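Local coordinates for UPF0255 protein frsA (Vibrio vulnificus, PDB 4I4C) that probably hydrolyses carboxylic esters as a serine esterase of the alpha/beta-hydrolase clan and is not a cofactor-independent pyruvate decarboxylase, at residues Q19-E22 and T23-T27; H79-T82 and D83-W86; L186-D190 and K191-V195. One frame throughout, in Å; residues are numbered along the deposited sequence.

Contact 1 of 3, residues Q19-E22 and T23-T27; sequences QAKE and TSALT
A helix N-cap formed by Glu22 organises the start of the short helix 23-26, its carboxylate turned back onto the first turn to meet Ser24. The side chain leaves with CG anti to the backbone N (chi1 -167°) and then bends at chi2, which brings both oxygens over the opening turn. Glu22 OE2 accepts from Ser24 N at 3.0 Å, a nearly straight bond (174°) that arrives from above the carboxylate plane. Through its syn lone pair, Glu22 OE1 takes the hydroxyl of Ser24, with OG 2.5 Å away. Two bonds from one residue thus fix the rotation of the carboxylate, and Thr82 OG1 supplies a further partner to OE1. A water lies 2.6 Å from Glu22 OE2 and can also reach Thr23 OG1, whose stronger partner is Asp143. In the backbone, Ala25 N donates to Glu22 O at 2.8 Å, closing the first turn of this weakly bonded helix. Lys21 runs outside it, its chain sliding past Leu26 in the opposite direction, with CB 3.6 Å from Leu26 CD2. A bend at its last torsion then turns NZ to Ala25 O, 3.1 Å away and well above the carbonyl plane.

Contact 2 of 3, residues H79-T82 and D83-W86; sequences HSRT and DEQW
The carboxylate of Glu84 folds back to the backbone at Arg81, passing close to Ser80 on the way. At Ser80 the approach is no more than packing, its carbonyl C lying 3.8 Å from Glu84 OE2. Arg81 carries the contact at two levels. Its N donates to Glu84 OE2 at 2.9 Å (151°), coming from above the carboxylate plane, and its NH1 makes a weak, long salt bridge to Glu84 OE1 at 3.4 Å. Glu84 OE1 lies at the edge of the guanidinium, yet the two flat groups stand almost perpendicular, 87° apart, so this is no parallel two-bond pairing. Glu84 reaches back because its chain bends at chi2 (-69°), whereas Arg81 stays extended from CG to NE and runs past the turn, with CD 3.5 Å from Trp86 O. The strongest polar partner of the guanidinium is Leu87 O, met by NE; NH2 bonds to Ile74 O and Ser77 O. Thr82 leads into a type I beta turn, Asp83 to Trp86, closed by Trp86 N on Asp83 O at 2.9 Å. An Asx turn overlaps it, Asp83 OD1 accepting from Gln85 N at 3.1 Å. The whole loop joins helix 64-75 to helix 98-114, while Gln85 and Trp86 lean on helix 31-44 and Thr82 touches helix 23-26.

Contact 3 of 3, residues L186-D190 and K191-V195; sequences LTNTD and KPHPV
His193 NE2 donates to Asn188 OD1 at 2.7 Å in a nearly straight bond (169°), the one hydrogen bond between the two sides of the turn. The acceptor lies in the plane of the imidazole, at its edge. The amide, however, is turned 61° from the ring, so that seen from the asparagine the donor sits above the carbonyl plane instead of on a lone pair. Beside the bond, the ring edge also meets the backbone of Asn188, with CD2 3.3 Å from its O. One face of the imidazole carries Thr187 OG1, displaced toward the rim and 3.8 Å from NE2; the opposite face has Lys191 O 3.2 Å above its plane, also near the rim. The ring is therefore held at its edge and approached by oxygen from both faces.

Asn188 OD1 has a second donor, Asp190 N at 3.0 Å, which makes the residue the head of an Asx turn. The two donors reach the oxygen from opposite faces of the amide plane, and together they restrict how the amide can rotate. With chi1 at 56°, Asn188 CG stands between its own backbone N and carbonyl carbon, which places OD1 inside the bend. The turn belongs to the connection between strand 178-186 and strand 193-199 in the mixed sheet of the alpha/beta-hydrolase domain, with strand 223-226 lying between these two in the sheet.

Farther out, the hydroxyl of Thr187 has its stronger partner in Asp221 OD1, and His193 also packs against Asp221. Backbone hydrogen bonds to Tyr260 and Asp262 hold the main chain of His193 in place at the start of strand 193-199, from which its side chain projects.

In the fold
Contacts 1 and 2 are neighbours, their centres about 12 Å apart, and they meet through Thr82, on which Ser24 and Ala25 of helix 23-26 pack. Contact 1, which starts that helix, is partly buried; contact 2 leans on the same helix and on helix 31-44. Contacts 2 and 3 are surface contacts, contact 3 with a buried histidine at the start of a strand. Contact 3 lies across the chain's centre, about 44 Å from contact 1 and 50 Å from contact 2 between centres, in the connection between strands 178-186 and 193-199 of the mixed sheet. The chemistry follows place: an acidic cap serves a helix start in contact 1, a carboxylate meets backbone and guanidinium in contact 2, and a neutral amide receives a histidine in contact 3.

Contact 1 of 3, residues Q19-E22 and T23-T27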
loop_
_atom_site.group_PDB
_atom_site.type_symbol
_atom_site.label_atom_id
_atom_site.label_comp_id
_atom_site.label_asym_id
_atom_site.label_seq_id
_atom_site.Cartn_x
_atom_site.Cartn_y
_atom_site.Cartn_z
ATOM N N GLN A 19 -13.467 20.101 14.187
ATOM C CA GLN A 19 -13.628 20.963 13.024
ATOM C C GLN A 19 -12.413 20.907 12.110
ATOM O O GLN A 19 -12.110 21.885 11.437
ATOM C CB GLN A 19 -13.835 22.408 13.480
ATOM C CG GLN A 19 -14.959 23.127 12.783
ATOM C CD GLN A 19 -15.551 24.229 13.644
ATOM O OE1 GLN A 19 -16.260 23.964 14.620
ATOM N NE2 GLN A 19 -15.261 25.475 13.288
ATOM N N ALA A 20 -11.719 19.775 12.090
ATOM C CA ALA A 20 -10.501 19.638 11.281
ATOM C C ALA A 20 -10.726 19.928 9.794
ATOM O O ALA A 20 -11.811 19.697 9.255
ATOM C CB ALA A 20 -9.885 18.268 11.472
ATOM N N LYS A 21 -9.691 20.449 9.145
ATOM C CA LYS A 21 -9.758 20.787 7.732
ATOM C C LYS A 21 -9.990 19.514 6.908
ATOM O O LYS A 21 -9.354 18.488 7.144
ATOM C CB LYS A 21 -8.471 21.498 7.301
ATOM C CG LYS A 21 -8.613 22.371 6.070
ATOM C CD LYS A 21 -7.316 23.129 5.787
ATOM C CE LYS A 21 -7.547 24.323 4.865
ATOM N NZ LYS A 21 -8.168 23.943 3.564
ATOM N N GLU A 22 -10.913 19.586 5.956
ATOM C CA GLU A 22 -11.315 18.404 5.208
ATOM C C GLU A 22 -10.267 17.985 4.177
ATOM O O GLU A 22 -9.693 18.822 3.470
ATOM C CB GLU A 22 -12.663 18.624 4.530
ATOM C CG GLU A 22 -13.303 17.347 4.002
ATOM C CD GLU A 22 -12.836 16.980 2.596
ATOM O OE1 GLU A 22 -12.727 17.892 1.743
ATOM O OE2 GLU A 22 -12.588 15.774 2.342
ATOM N N THR A 23 -10.069 16.674 4.095
ATOM C CA THR A 23 -9.061 16.026 3.247
ATOM C C THR A 23 -8.896 16.611 1.851
ATOM O O THR A 23 -7.784 16.971 1.459
ATOM C CB THR A 23 -9.348 14.511 3.128
ATOM O OG1 THR A 23 -9.530 13.967 4.442
ATOM C CG2 THR A 23 -8.189 13.776 2.443
ATOM N N SER A 24 -9.985 16.712 1.097
ATOM C CA SER A 24 -9.874 17.196 -0.277
ATOM C C SER A 24 -9.437 18.671 -0.398
ATOM O O SER A 24 -9.120 19.136 -1.487
ATOM C CB SER A 24 -11.151 16.928 -1.076
ATOM O OG SER A 24 -12.214 17.801 -0.707
ATOM N N ALA A 25 -9.394 19.385 0.723
ATOM C CA ALA A 25 -9.131 20.820 0.721
ATOM C C ALA A 25 -7.726 21.105 1.226
ATOM O O ALA A 25 -7.262 22.239 1.194
ATOM C CB ALA A 25 -10.177 21.558 1.602
ATOM N N LEU A 26 -7.044 20.064 1.687
ATOM C CA LEU A 26 -5.744 20.240 2.329
ATOM C C LEU A 26 -4.627 20.727 1.411
ATOM O O LEU A 26 -3.898 21.664 1.734
ATOM C CB LEU A 26 -5.336 18.948 3.017
ATOM C CG LEU A 26 -6.205 18.651 4.245
ATOM C CD1 LEU A 26 -5.895 17.275 4.778
ATOM C CD2 LEU A 26 -5.997 19.711 5.329
ATOM N N THR A 27 -4.491 20.079 0.265
ATOM C CA THR A 27 -3.368 20.339 -0.612
ATOM C C THR A 27 -3.555 21.676 -1.296
ATOM O O THR A 27 -4.630 21.967 -1.829
ATOM C CB THR A 27 -3.235 19.225 -1.653
ATOM O OG1 THR A 27 -3.192 17.959 -0.980
ATOM C CG2 THR A 27 -1.972 19.399 -2.495
HETATM O O HOH W 1 -12.705 13.795 4.037
#

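Contact 2 of 3, residues H79-T82 and D83-W86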
loop_
_atom_site.group_PDB
_atom_site.type_symbol
_atom_site.label_atom_id
_atom_site.label_comp_id
_atom_site.label_asym_id
_atom_site.label_seq_id
_atom_site.Cartn_x
_atom_site.Cartn_y
_atom_site.Cartn_z
ATOM N N HIS A 79 -24.944 16.722 5.840
ATOM C CA HIS A 79 -23.930 17.683 6.245
ATOM C C HIS A 79 -23.157 18.304 5.084
ATOM O O HIS A 79 -23.016 17.707 4.011
ATOM C CB HIS A 79 -22.993 17.073 7.279
ATOM C CG HIS A 79 -23.610 16.964 8.635
ATOM N ND1 HIS A 79 -23.505 15.835 9.420
ATOM C CD2 HIS A 79 -24.363 17.841 9.340
ATOM C CE1 HIS A 79 -24.151 16.030 10.558
ATOM N NE2 HIS A 79 -24.681 17.239 10.534
ATOM N N SER A 80 -22.659 19.515 5.318
ATOM C CA SER A 80 -21.995 20.285 4.277
ATOM C C SER A 80 -20.720 19.616 3.808
ATOM O O SER A 80 -19.923 19.117 4.618
ATOM C CB SER A 80 -21.690 21.713 4.752
ATOM O OG SER A 80 -22.862 22.511 4.745
ATOM N N ARG A 81 -20.537 19.623 2.492
ATOM C CA ARG A 81 -19.370 19.022 1.858
ATOM C C ARG A 81 -18.464 20.101 1.265
ATOM O O ARG A 81 -18.936 21.166 0.861
ATOM C CB ARG A 81 -19.821 18.043 0.768
ATOM C CG ARG A 81 -20.577 16.845 1.320
ATOM C CD ARG A 81 -20.919 15.821 0.249
ATOM N NE ARG A 81 -21.405 14.590 0.866
ATOM C CZ ARG A 81 -22.667 14.422 1.239
ATOM N NH1 ARG A 81 -23.528 15.416 1.046
ATOM N NH2 ARG A 81 -23.062 13.285 1.811
ATOM N N THR A 82 -17.164 19.827 1.219
ATOM C CA THR A 82 -16.228 20.725 0.551
ATOM C C THR A 82 -16.672 20.903 -0.893
ATOM O O THR A 82 -16.651 22.010 -1.430
ATOM C CB THR A 82 -14.789 20.190 0.624
ATOM O OG1 THR A 82 -14.446 19.981 2.001
ATOM C CG2 THR A 82 -13.814 21.175 -0.002
ATOM N N ASP A 83 -17.132 19.810 -1.490
ATOM C CA ASP A 83 -17.616 19.799 -2.864
ATOM C C ASP A 83 -18.749 18.803 -2.914
ATOM O O ASP A 83 -18.530 17.610 -2.705
ATOM C CB ASP A 83 -16.511 19.370 -3.829
ATOM C CG ASP A 83 -16.845 19.693 -5.286
ATOM O OD1 ASP A 83 -18.004 19.486 -5.708
ATOM O OD2 ASP A 83 -15.944 20.171 -6.009
ATOM N N GLU A 84 -19.962 19.285 -3.170
ATOM C CA GLU A 84 -21.133 18.418 -3.095
ATOM C C GLU A 84 -21.123 17.314 -4.160
ATOM O O GLU A 84 -21.804 16.306 -4.006
ATOM C CB GLU A 84 -22.437 19.229 -3.135
ATOM C CG GLU A 84 -22.650 20.171 -1.926
ATOM C CD GLU A 84 -22.912 19.442 -0.611
ATOM O OE1 GLU A 84 -23.497 18.333 -0.634
ATOM O OE2 GLU A 84 -22.536 19.986 0.454
ATOM N N GLN A 85 -20.345 17.495 -5.226
ATOM C CA GLN A 85 -20.178 16.431 -6.226
ATOM C C GLN A 85 -19.504 15.209 -5.600
ATOM O O GLN A 85 -19.763 14.069 -5.993
ATOM C CB GLN A 85 -19.336 16.917 -7.413
ATOM C CG GLN A 85 -19.241 15.907 -8.561
ATOM C CD GLN A 85 -18.354 16.379 -9.708
ATOM O OE1 GLN A 85 -18.515 17.493 -10.208
ATOM N NE2 GLN A 85 -17.403 15.529 -10.127
ATOM N N TRP A 86 -18.628 15.467 -4.633
ATOM C CA TRP A 86 -17.824 14.428 -3.998
ATOM C C TRP A 86 -18.413 13.999 -2.652
ATOM O O TRP A 86 -18.235 14.672 -1.643
ATOM C CB TRP A 86 -16.378 14.922 -3.835
ATOM C CG TRP A 86 -15.623 15.047 -5.150
ATOM C CD1 TRP A 86 -15.975 14.502 -6.354
ATOM C CD2 TRP A 86 -14.408 15.767 -5.380
ATOM N NE1 TRP A 86 -15.041 14.822 -7.315
ATOM C CE2 TRP A 86 -14.071 15.600 -6.743
ATOM C CE3 TRP A 86 -13.567 16.534 -4.567
ATOM C CZ2 TRP A 86 -12.933 16.170 -7.304
ATOM C CZ3 TRP A 86 -12.437 17.107 -5.134
ATOM C CH2 TRP A 86 -12.132 16.924 -6.484
#

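Contact 3 of 3, residues L186-D190 and K191-V195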
loop_
_atom_site.group_PDB
_atom_site.type_symbol
_atom_site.label_atom_id
_atom_site.label_comp_id
_atom_site.label_asym_id
_atom_site.label_seq_id
_atom_site.Cartn_x
_atom_site.Cartn_y
_atom_site.Cartn_z
ATOM N N LEU A 186 5.680 -14.280 12.094
ATOM C CA LEU A 186 6.163 -15.660 12.053
ATOM C C LEU A 186 5.083 -16.650 12.485
ATOM O O LEU A 186 4.276 -16.345 13.355
ATOM C CB LEU A 186 7.382 -15.800 12.956
ATOM C CG LEU A 186 8.507 -14.819 12.655
ATOM C CD1 LEU A 186 9.077 -14.285 13.949
ATOM C CD2 LEU A 186 9.591 -15.490 11.808
ATOM N N THR A 187 5.064 -17.838 11.881
ATOM C CA THR A 187 4.133 -18.887 12.302
ATOM C C THR A 187 4.556 -19.448 13.654
ATOM O O THR A 187 3.720 -19.817 14.495
ATOM C CB THR A 187 4.070 -20.034 11.294
ATOM O OG1 THR A 187 5.391 -20.534 11.075
ATOM C CG2 THR A 187 3.501 -19.549 9.973
ATOM N N ASN A 188 5.870 -19.502 13.845
ATOM C CA ASN A 188 6.485 -19.950 15.081
ATOM C C ASN A 188 7.959 -19.586 15.035
ATOM O O ASN A 188 8.434 -19.007 14.049
ATOM C CB ASN A 188 6.317 -21.462 15.277
ATOM C CG ASN A 188 6.859 -22.267 14.120
ATOM O OD1 ASN A 188 8.062 -22.278 13.867
ATOM N ND2 ASN A 188 5.972 -22.966 13.417
ATOM N N THR A 189 8.683 -19.921 16.093
ATOM C CA THR A 189 10.128 -19.735 16.084
ATOM C C THR A 189 10.858 -21.059 16.283
ATOM O O THR A 189 11.984 -21.080 16.774
ATOM C CB THR A 189 10.575 -18.722 17.149
ATOM O OG1 THR A 189 10.054 -19.115 18.427
ATOM C CG2 THR A 189 10.070 -17.325 16.795
ATOM N N ASP A 190 10.213 -22.155 15.889
ATOM C CA ASP A 190 10.773 -23.501 16.039
ATOM C C ASP A 190 12.092 -23.659 15.278
ATOM O O ASP A 190 13.052 -24.239 15.786
ATOM C CB ASP A 190 9.769 -24.571 15.573
ATOM C CG ASP A 190 8.547 -24.685 16.487
ATOM O OD1 ASP A 190 8.576 -24.139 17.615
ATOM O OD2 ASP A 190 7.557 -25.338 16.076
ATOM N N LYS A 191 12.129 -23.153 14.051
ATOM C CA LYS A 191 13.349 -23.157 13.263
ATOM C C LYS A 191 13.353 -21.879 12.443
ATOM O O LYS A 191 12.317 -21.238 12.309
ATOM C CB LYS A 191 13.394 -24.385 12.351
ATOM C CG LYS A 191 12.361 -24.372 11.246
ATOM C CD LYS A 191 12.087 -25.784 10.741
ATOM C CE LYS A 191 11.332 -25.775 9.422
ATOM N NZ LYS A 191 12.181 -25.245 8.314
ATOM N N PRO A 192 14.521 -21.478 11.924
ATOM C CA PRO A 192 14.571 -20.334 11.003
ATOM C C PRO A 192 13.695 -20.558 9.770
ATOM O O PRO A 192 13.789 -21.607 9.134
ATOM C CB PRO A 192 16.055 -20.253 10.611
ATOM C CG PRO A 192 16.690 -21.518 11.159
ATOM C CD PRO A 192 15.865 -21.924 12.320
ATOM N N HIS A 193 12.845 -19.582 9.453
ATOM C CA HIS A 193 11.870 -19.725 8.373
ATOM C C HIS A 193 12.206 -18.847 7.177
ATOM O O HIS A 193 12.735 -17.732 7.340
ATOM C CB HIS A 193 10.457 -19.359 8.871
ATOM C CG HIS A 193 9.890 -20.345 9.838
ATOM N ND1 HIS A 193 9.641 -21.656 9.496
ATOM C CD2 HIS A 193 9.533 -20.218 11.138
ATOM C CE1 HIS A 193 9.156 -22.297 10.547
ATOM N NE2 HIS A 193 9.077 -21.447 11.554
ATOM N N PRO A 194 11.858 -19.325 5.972
ATOM C CA PRO A 194 11.968 -18.494 4.772
ATOM C C PRO A 194 11.121 -17.249 4.969
ATOM O O PRO A 194 10.146 -17.288 5.740
ATOM C CB PRO A 194 11.393 -19.386 3.665
ATOM C CG PRO A 194 10.532 -20.367 4.383
ATOM C CD PRO A 194 11.207 -20.617 5.695
ATOM N N VAL A 195 11.485 -16.156 4.308
ATOM C CA VAL A 195 10.827 -14.872 4.582
ATOM C C VAL A 195 10.600 -14.080 3.310
ATOM O O VAL A 195 11.416 -14.124 2.383
ATOM C CB VAL A 195 11.653 -14.026 5.608
ATOM C CG1 VAL A 195 13.028 -13.658 5.047
ATOM C CG2 VAL A 195 10.877 -12.778 6.055
#